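Local coordinates for protein caspase (PDB 3SIR) that cleaves target proteins as a cysteine endopeptidase in the caspase cascade that carries out apoptosis in the fruit fly, at residues V52-Q55 against E59-V62; Y77-N82 against S116-N121. The protein carries 1 engineered substitution. All coordinates share one frame; numbering follows the deposited sequence.

Contact 1 (V52-Q55 against E59-V62); sequences VLKQ and EVTV
No ring, amide or carboxylate lies between L53, K54 and V60: what meets here is saturated carbon, with a methyl of V60 set against the side chains of L53 and K54. The setting is the beta-alpha-beta unit that opens the caspase domain, in which strand 19-28 leads through helix 45-55 to strand 59-65, its parallel neighbour at one margin of the six-stranded sheet. Three residues turn the chain from helix end to strand start, and the closest CA atoms, those of K54 and V60, stand 6.6 Å apart.

V60 points from the strand at the last turn of the helix and uses its CG2 branch. That methyl lies 3.5 Å from K54 CG on one hand and 3.9 Å from L53 CB on the other. The division of labour follows from chi1 of V60 (-176°), which sets CG1 anti to the backbone N and leaves CG2 beside that N, facing the helix. Further cover for V60 comes from T50 one turn back, and from A23 and I25 of strand 19-28. L53 also touches A23, its CB pointing inward, whereas V52 looks away to C199, L202 and A203 of helix 193-205. E59 and T61 hold the strand in the sheet through backbone hydrogen bonds to strand 19-28.

K54 behaves differently, being exposed. Its chain stays extended beyond CG and passes V60 at roughly a right angle, so the methylenes do the touching while the ammonium travels on. Farther along the same lysine arm, CE is 4.1 Å from CB of V60.

Contact 2 (Y77-N82 against S116-N121); sequences YSASQN and SFFTAN. Engineered in segment 77-82: S78 (natural residue Ala).
Apolar contact comes first, and it centres on the methyl of A79, which points from the last part of helix 68-79 at F117 and F118. Its CB is 3.7 Å from CB of F117, whose ring then swings away from the contact. The same methyl also lies against the backbone, 3.6 Å from O of F117.

A CH-pi contact adds to this. A79 CB sits over one face of the F118 ring, 4.1 Å from the centroid and 25° off the normal, displaced toward the rim beside CE1. With chi1 at -66°, F118 CG lies beside its own backbone N, which carries the ring back to the helix, where it also touches I75.

In the caspase fold this joins a helix flanking the central sheet to the 3-10 turn that follows helix 107-113.

No hydrogen bond crosses between 77-82 and 116-121. Q81 N donates to S78 O at 3.2 Å, and that oxygen also binds H83 NE2. The engineered S78, a natural alanine, has OG placed to share its one proton between O of T74 and O of I75. Across the way, T119 N reaches S116 O, while S116 OG, bonded to N113 O, stands 4.2 Å above the F117 ring plane.

The two contacts lie on opposite faces of the same sheet, their centres 20 Å apart and their nearest atoms about 8 Å apart, without touching. Strand 59-65 of contact 1 runs on into helix 68-79 of contact 2, so the chain crosses from one face to the other between them. Contact 1 is local, strand against the helix just before it, and partly buried, with a lysine at its outer side. Contact 2 joins residues far apart in sequence and is buried, although its centre is farther from the middle of the chain. Neither has a hydrogen bond across it: the first is aliphatic throughout, the second brings in an aromatic face.

Contact 1 (V52-Q55 against E59-V62)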
loop_
_atom_site.group_PDB
_atom_site.type_symbol
_atom_site.label_atom_id
_atom_site.label_comp_id
_atom_site.label_asym_id
_atom_site.label_seq_id
_atom_site.Cartn_x
_atom_site.Cartn_y
_atom_site.Cartn_z
ATOM N N VAL A 52 1.826 -20.589 -7.752
ATOM C CA VAL A 52 1.833 -19.341 -8.502
ATOM C C VAL A 52 3.210 -18.694 -8.461
ATOM O O VAL A 52 3.655 -18.097 -9.443
ATOM C CB VAL A 52 0.797 -18.345 -7.956
ATOM C CG1 VAL A 52 0.446 -17.327 -9.022
ATOM C CG2 VAL A 52 -0.449 -19.077 -7.501
ATOM N N LEU A 53 3.878 -18.810 -7.319
ATOM C CA LEU A 53 5.182 -18.184 -7.150
ATOM C C LEU A 53 6.257 -18.972 -7.885
ATOM O O LEU A 53 7.344 -18.456 -8.144
ATOM C CB LEU A 53 5.537 -18.051 -5.670
ATOM C CG LEU A 53 4.844 -16.912 -4.919
ATOM C CD1 LEU A 53 5.705 -16.447 -3.755
ATOM C CD2 LEU A 53 4.532 -15.752 -5.850
ATOM N N LYS A 54 5.928 -20.208 -8.253
ATOM C CA LYS A 54 6.808 -21.022 -9.081
ATOM C C LYS A 54 6.574 -20.712 -10.555
ATOM O O LYS A 54 7.521 -20.641 -11.339
ATOM C CB LYS A 54 6.576 -22.513 -8.819
ATOM C CG LYS A 54 6.995 -22.979 -7.427
ATOM C CD LYS A 54 6.952 -24.499 -7.294
ATOM C CE LYS A 54 7.858 -24.975 -6.163
ATOM N NZ LYS A 54 7.619 -26.397 -5.772
ATOM N N GLN A 55 5.309 -20.545 -10.932
ATOM C CA GLN A 55 4.969 -20.079 -12.274
ATOM C C GLN A 55 5.604 -18.723 -12.561
ATOM O O GLN A 55 5.876 -18.396 -13.716
ATOM C CB GLN A 55 3.452 -19.984 -12.455
ATOM C CG GLN A 55 2.814 -21.201 -13.115
ATOM C CD GLN A 55 1.441 -21.515 -12.543
ATOM O OE1 GLN A 55 0.537 -20.674 -12.574
ATOM N NE2 GLN A 55 1.297 -22.705 -11.964
ATOM N N GLU A 59 12.270 -19.101 -6.389
ATOM C CA GLU A 59 12.722 -20.311 -5.714
ATOM C C GLU A 59 12.010 -20.496 -4.380
ATOM O O GLU A 59 12.400 -19.921 -3.360
ATOM C CB GLU A 59 14.245 -20.344 -5.546
ATOM C CG GLU A 59 14.962 -21.255 -6.542
ATOM C CD GLU A 59 15.095 -22.700 -6.065
ATOM O OE1 GLU A 59 14.072 -23.310 -5.674
ATOM O OE2 GLU A 59 16.210 -23.260 -6.168
ATOM N N VAL A 60 10.963 -21.313 -4.400
ATOM C CA VAL A 60 10.011 -21.379 -3.302
ATOM C C VAL A 60 10.453 -22.407 -2.258
ATOM O O VAL A 60 10.581 -23.592 -2.558
ATOM C CB VAL A 60 8.613 -21.750 -3.831
ATOM C CG1 VAL A 60 7.586 -21.726 -2.711
ATOM C CG2 VAL A 60 8.207 -20.815 -4.969
ATOM N N THR A 61 10.753 -21.945 -1.050
ATOM C CA THR A 61 10.853 -22.844 0.090
ATOM C C THR A 61 9.747 -22.582 1.107
ATOM O O THR A 61 9.464 -21.430 1.449
ATOM C CB THR A 61 12.232 -22.763 0.779
ATOM O OG1 THR A 61 12.091 -22.160 2.071
ATOM C CG2 THR A 61 13.217 -21.952 -0.054
ATOM N N VAL A 62 9.155 -23.661 1.615
ATOM C CA VAL A 62 7.947 -23.576 2.429
ATOM C C VAL A 62 8.193 -24.076 3.853
ATOM O O VAL A 62 8.413 -25.265 4.075
ATOM C CB VAL A 62 6.780 -24.352 1.785
ATOM C CG1 VAL A 62 5.618 -24.489 2.754
ATOM C CG2 VAL A 62 6.322 -23.654 0.512
#

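Contact 2 (Y77-N82 against S116-N121)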
loop_
_atom_site.group_PDB
_atom_site.type_symbol
_atom_site.label_atom_id
_atom_site.label_comp_id
_atom_site.label_asym_id
_atom_site.label_seq_id
_atom_site.Cartn_x
_atom_site.Cartn_y
_atom_site.Cartn_z
ATOM N N TYR A 77 18.516 -14.425 8.331
ATOM C CA TYR A 77 19.615 -15.127 7.672
ATOM C C TYR A 77 19.558 -15.071 6.147
ATOM O O TYR A 77 20.580 -15.211 5.477
ATOM C CB TYR A 77 19.679 -16.578 8.148
ATOM C CG TYR A 77 20.297 -16.723 9.517
ATOM C CD1 TYR A 77 21.649 -16.466 9.718
ATOM C CD2 TYR A 77 19.509 -17.000 10.627
ATOM C CE1 TYR A 77 22.215 -16.555 10.977
ATOM C CE2 TYR A 77 20.061 -17.073 11.894
ATOM C CZ TYR A 77 21.413 -16.849 12.063
ATOM O OH TYR A 77 21.962 -16.927 13.324
ATOM N N SER A 78 18.368 -14.832 5.606
ATOM C CA SER A 78 18.184 -14.728 4.166
ATOM C C SER A 78 18.455 -13.303 3.701
ATOM O O SER A 78 18.883 -13.068 2.569
ATOM C CB SER A 78 16.754 -15.116 3.803
ATOM O OG SER A 78 15.892 -14.862 4.897
ATOM N N ALA A 79 18.151 -12.345 4.569
ATOM C CA ALA A 79 18.658 -10.994 4.390
ATOM C C ALA A 79 20.166 -11.046 4.172
ATOM O O ALA A 79 20.709 -10.310 3.349
ATOM C CB ALA A 79 18.323 -10.141 5.602
ATOM N N SER A 80 20.826 -11.953 4.887
ATOM C CA SER A 80 22.281 -11.969 4.979
ATOM C C SER A 80 22.888 -12.514 3.697
ATOM O O SER A 80 24.106 -12.476 3.514
ATOM C CB SER A 80 22.728 -12.840 6.151
ATOM O OG SER A 80 23.009 -12.048 7.287
ATOM N N GLN A 81 22.052 -13.130 2.870
ATOM C CA GLN A 81 22.528 -13.744 1.640
ATOM C C GLN A 81 22.893 -12.689 0.608
ATOM O O GLN A 81 22.650 -11.497 0.813
ATOM C CB GLN A 81 21.482 -14.705 1.078
ATOM C CG GLN A 81 20.922 -15.644 2.129
ATOM C CD GLN A 81 20.345 -16.910 1.536
ATOM O OE1 GLN A 81 20.796 -17.383 0.495
ATOM N NE2 GLN A 81 19.327 -17.456 2.190
ATOM N N ASN A 82 23.581 -13.130 -0.442
ATOM C CA ASN A 82 23.912 -12.278 -1.575
ATOM C C ASN A 82 22.890 -12.475 -2.685
ATOM O O ASN A 82 22.899 -13.495 -3.379
ATOM C CB ASN A 82 25.325 -12.590 -2.083
ATOM C CG ASN A 82 25.524 -12.224 -3.547
ATOM O OD1 ASN A 82 24.683 -11.563 -4.158
ATOM N ND2 ASN A 82 26.625 -12.692 -4.127
ATOM N N SER A 116 14.886 -3.702 9.359
ATOM C CA SER A 116 16.233 -3.151 9.282
ATOM C C SER A 116 17.125 -4.057 8.443
ATOM O O SER A 116 18.008 -3.581 7.731
ATOM C CB SER A 116 16.836 -2.955 10.674
ATOM O OG SER A 116 16.727 -4.135 11.447
ATOM N N PHE A 117 16.892 -5.361 8.531
ATOM C CA PHE A 117 17.786 -6.329 7.902
ATOM C C PHE A 117 17.830 -6.148 6.393
ATOM O O PHE A 117 18.766 -6.602 5.737
ATOM C CB PHE A 117 17.373 -7.760 8.246
ATOM C CG PHE A 117 17.480 -8.076 9.705
ATOM C CD1 PHE A 117 18.610 -7.714 10.419
ATOM C CD2 PHE A 117 16.408 -8.623 10.388
ATOM C CE1 PHE A 117 18.696 -7.961 11.779
ATOM C CE2 PHE A 117 16.479 -8.849 11.750
ATOM C CZ PHE A 117 17.610 -8.484 12.454
ATOM N N PHE A 118 16.811 -5.484 5.855
ATOM C CA PHE A 118 16.585 -5.456 4.413
ATOM C C PHE A 118 16.863 -4.081 3.801
ATOM O O PHE A 118 16.847 -3.930 2.579
ATOM C CB PHE A 118 15.155 -5.896 4.089
ATOM C CG PHE A 118 14.868 -7.333 4.421
ATOM C CD1 PHE A 118 15.280 -8.347 3.575
ATOM C CD2 PHE A 118 14.193 -7.671 5.583
ATOM C CE1 PHE A 118 15.052 -9.676 3.896
ATOM C CE2 PHE A 118 13.949 -8.999 5.907
ATOM C CZ PHE A 118 14.392 -10.004 5.067
ATOM N N THR A 119 17.062 -3.065 4.634
ATOM C CA THR A 119 17.317 -1.731 4.100
ATOM C C THR A 119 18.379 -1.846 3.009
ATOM O O THR A 119 18.999 -2.901 2.861
ATOM C CB THR A 119 17.788 -0.743 5.185
ATOM O OG1 THR A 119 19.128 -1.059 5.578
ATOM C CG2 THR A 119 16.881 -0.803 6.397
ATOM N N ALA A 120 18.578 -0.780 2.239
ATOM C CA ALA A 120 19.681 -0.736 1.279
ATOM C C ALA A 120 21.047 -0.738 1.968
ATOM O O ALA A 120 21.983 -1.408 1.519
ATOM C CB ALA A 120 19.542 0.467 0.363
ATOM N N ASN A 121 21.149 -0.011 3.077
ATOM C CA ASN A 121 22.324 -0.092 3.940
ATOM C C ASN A 121 22.627 -1.523 4.376
ATOM O O ASN A 121 23.614 -2.110 3.932
ATOM C CB ASN A 121 22.169 0.819 5.162
ATOM C CG ASN A 121 22.946 2.119 5.026
ATOM O OD1 ASN A 121 23.331 2.519 3.924
ATOM N ND2 ASN A 121 23.166 2.794 6.152
#